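Local coordinates for protein diaminopimelate decarboxylase (Helicobacter pylori, PDB 2QGH) that probably catalyses the pyridoxal-5'-phosphate-dependent decarboxylation of diaminopimelate to L-lysine, the last step of bacterial lysine biosynthesis, at residues Y38-I43 against R403-R408. Sequence-based numbering, arbitrary orientation.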
loop_
_atom_site.group_PDB
_atom_site.type_symbol
_atom_site.label_atom_id
_atom_site.label_comp_id
_atom_site.label_asym_id
_atom_site.label_seq_id
_atom_site.Cartn_x
_atom_site.Cartn_y
_atom_site.Cartn_z
ATOM N N TYR A 38 -17.207 -10.194 -6.254
ATOM C CA TYR A 38 -18.149 -9.080 -6.345
ATOM C C TYR A 38 -19.558 -9.458 -6.778
ATOM O O TYR A 38 -19.745 -10.092 -7.819
ATOM C CB TYR A 38 -17.637 -8.021 -7.326
ATOM C CG TYR A 38 -16.278 -7.454 -6.992
ATOM C CD1 TYR A 38 -15.107 -8.110 -7.376
ATOM C CD2 TYR A 38 -16.164 -6.269 -6.266
ATOM C CE1 TYR A 38 -13.858 -7.594 -7.042
ATOM C CE2 TYR A 38 -14.929 -5.752 -5.925
ATOM C CZ TYR A 38 -13.778 -6.415 -6.314
ATOM O OH TYR A 38 -12.558 -5.892 -5.953
ATOM N N ASP A 39 -20.543 -9.058 -5.976
ATOM C CA ASP A 39 -21.950 -9.294 -6.306
ATOM C C ASP A 39 -22.303 -8.063 -7.129
ATOM O O ASP A 39 -22.553 -6.996 -6.579
ATOM C CB ASP A 39 -22.820 -9.316 -5.049
ATOM C CG ASP A 39 -24.253 -9.741 -5.344
ATOM O OD1 ASP A 39 -24.755 -9.465 -6.459
ATOM O OD2 ASP A 39 -24.884 -10.345 -4.453
ATOM N N PHE A 40 -22.309 -8.212 -8.446
ATOM C CA PHE A 40 -22.582 -7.094 -9.327
ATOM C C PHE A 40 -23.952 -6.425 -9.169
ATOM O O PHE A 40 -24.077 -5.212 -9.391
ATOM C CB PHE A 40 -22.334 -7.531 -10.774
ATOM C CG PHE A 40 -20.915 -7.282 -11.252
ATOM C CD1 PHE A 40 -19.860 -7.186 -10.348
ATOM C CD2 PHE A 40 -20.631 -7.167 -12.612
ATOM C CE1 PHE A 40 -18.548 -6.982 -10.787
ATOM C CE2 PHE A 40 -19.316 -6.962 -13.061
ATOM C CZ PHE A 40 -18.279 -6.872 -12.140
ATOM N N ASP A 41 -24.970 -7.191 -8.777
ATOM C CA ASP A 41 -26.306 -6.625 -8.589
ATOM C C ASP A 41 -26.277 -5.479 -7.595
ATOM O O ASP A 41 -26.948 -4.459 -7.780
ATOM C CB ASP A 41 -27.296 -7.677 -8.074
ATOM C CG ASP A 41 -27.779 -8.609 -9.163
ATOM O OD1 ASP A 41 -27.783 -8.200 -10.346
ATOM O OD2 ASP A 41 -28.175 -9.746 -8.829
ATOM N N LYS A 42 -25.515 -5.655 -6.525
ATOM C CA LYS A 42 -25.414 -4.625 -5.514
ATOM C C LYS A 42 -24.793 -3.353 -6.077
ATOM O O LYS A 42 -25.087 -2.254 -5.609
ATOM C CB LYS A 42 -24.602 -5.141 -4.331
ATOM C CG LYS A 42 -25.267 -6.310 -3.620
ATOM C CD LYS A 42 -24.446 -6.748 -2.428
ATOM C CE LYS A 42 -25.055 -7.950 -1.753
ATOM N NZ LYS A 42 -24.291 -8.291 -0.521
ATOM N N ILE A 43 -23.938 -3.503 -7.087
ATOM C CA ILE A 43 -23.288 -2.353 -7.712
ATOM C C ILE A 43 -24.302 -1.628 -8.591
ATOM O O ILE A 43 -24.358 -0.398 -8.609
ATOM C CB ILE A 43 -22.091 -2.786 -8.585
ATOM C CG1 ILE A 43 -21.014 -3.430 -7.712
ATOM C CG2 ILE A 43 -21.526 -1.588 -9.320
ATOM C CD1 ILE A 43 -19.824 -3.967 -8.476
ATOM N N ARG A 403 -17.849 -15.471 -13.105
ATOM C CA ARG A 403 -16.809 -15.294 -14.107
ATOM C C ARG A 403 -15.649 -14.457 -13.558
ATOM O O ARG A 403 -15.830 -13.629 -12.662
ATOM C CB ARG A 403 -17.394 -14.632 -15.356
ATOM C CG ARG A 403 -17.744 -13.175 -15.176
ATOM C CD ARG A 403 -18.788 -12.741 -16.179
ATOM N NE ARG A 403 -19.013 -11.300 -16.142
ATOM C CZ ARG A 403 -18.176 -10.404 -16.650
ATOM N NH1 ARG A 403 -18.458 -9.113 -16.570
ATOM N NH2 ARG A 403 -17.059 -10.800 -17.251
ATOM N N VAL A 404 -14.457 -14.693 -14.097
ATOM C CA VAL A 404 -13.255 -13.978 -13.687
ATOM C C VAL A 404 -13.207 -12.592 -14.315
ATOM O O VAL A 404 -13.377 -12.449 -15.530
ATOM C CB VAL A 404 -11.969 -14.779 -14.089
ATOM C CG1 VAL A 404 -12.194 -15.494 -15.401
ATOM C CG2 VAL A 404 -10.768 -13.853 -14.209
ATOM N N ILE A 405 -12.998 -11.569 -13.485
ATOM C CA ILE A 405 -12.905 -10.203 -13.990
ATOM C C ILE A 405 -11.477 -9.663 -13.876
ATOM O O ILE A 405 -11.183 -8.561 -14.323
ATOM C CB ILE A 405 -13.935 -9.253 -13.312
ATOM C CG1 ILE A 405 -13.799 -9.272 -11.797
ATOM C CG2 ILE A 405 -15.346 -9.663 -13.724
ATOM C CD1 ILE A 405 -14.707 -8.255 -11.112
ATOM N N ARG A 406 -10.597 -10.452 -13.268
ATOM C CA ARG A 406 -9.168 -10.129 -13.179
ATOM C C ARG A 406 -8.413 -11.414 -12.875
ATOM O O ARG A 406 -8.547 -11.993 -11.799
ATOM C CB ARG A 406 -8.830 -9.096 -12.100
ATOM C CG ARG A 406 -7.351 -8.703 -12.174
ATOM C CD ARG A 406 -6.922 -7.677 -11.131
ATOM N NE ARG A 406 -6.818 -8.259 -9.794
ATOM C CZ ARG A 406 -6.386 -7.596 -8.722
ATOM N NH1 ARG A 406 -6.017 -6.319 -8.828
ATOM N NH2 ARG A 406 -6.322 -8.203 -7.541
ATOM N N LYS A 407 -7.620 -11.867 -13.828
ATOM C CA LYS A 407 -6.875 -13.089 -13.616
ATOM C C LYS A 407 -5.839 -12.874 -12.521
ATOM O O LYS A 407 -5.329 -11.770 -12.352
ATOM C CB LYS A 407 -6.191 -13.518 -14.913
ATOM C CG LYS A 407 -5.459 -14.853 -14.816
ATOM C CD LYS A 407 -6.437 -16.017 -14.619
ATOM C CE LYS A 407 -7.015 -16.136 -13.196
ATOM N NZ LYS A 407 -6.056 -16.617 -12.159
ATOM N N ARG A 408 -5.541 -13.922 -11.763
ATOM C CA ARG A 408 -4.542 -13.799 -10.712
ATOM C C ARG A 408 -3.172 -13.621 -11.353
ATOM O O ARG A 408 -2.905 -14.132 -12.438
ATOM C CB ARG A 408 -4.519 -15.032 -9.821
ATOM C CG ARG A 408 -3.684 -14.828 -8.560
ATOM C CD ARG A 408 -3.431 -16.133 -7.842
ATOM N NE ARG A 408 -4.675 -16.857 -7.605
ATOM C CZ ARG A 408 -5.625 -16.494 -6.742
ATOM N NH1 ARG A 408 -5.500 -15.395 -5.997
ATOM N NH2 ARG A 408 -6.718 -17.245 -6.636
#
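The rings of Tyr38 and Phe40 share a single methyl, CD1 of Ile405, which approaches both obliquely: it lies 3.8 Å from Tyr38 CD1 and 4.0 Å from Phe40 CZ. Phe40 has a second oblique neighbour in the guanidinium of Arg403, with CE2 4.2 Å from NH1. One face of that guanidinium carries the other branch of the isoleucine, Ile405 CG2, 4.0 Å above the plane and displaced toward its rim. Ile405 thus packs with both arms, CD1 toward the aromatic rings and CG2 against the arginine. Its CG1 sits between the backbone N and the carbonyl carbon (chi1 55°), and the extended chi2 of 175° carries CD1 forward to the rings. The Tyr38 and Ile405 side chains cross at roughly a right angle, whereas Phe40 meets the isoleucine from the opposing direction.

Strands 35-39 and 402-406 are not direct neighbours; strand 393-397 pairs with both, and its Ala396 also touches Phe40 and Ile405. Ile405 and Arg406 face Glu394 in a classic beta bulge. Ser72, Ile73 and Leu76 of helix 71-79 add further packing, joining this sheet to a helix of the barrel domain.

Across the two segments the contact is apolar, apart from the arginine NH1 lying obliquely beside Phe40, and the polar ends are held by other partners. Tyr38 OH bonds to Glu394, which also forms a salt bridge with Arg406; Arg403 pairs with Glu398 and bonds to Gly421 O of the second subunit. These anchors probably limit rotation of the tyrosine and arginine ends, while dispersion between methyl and rings supplies the direct attraction.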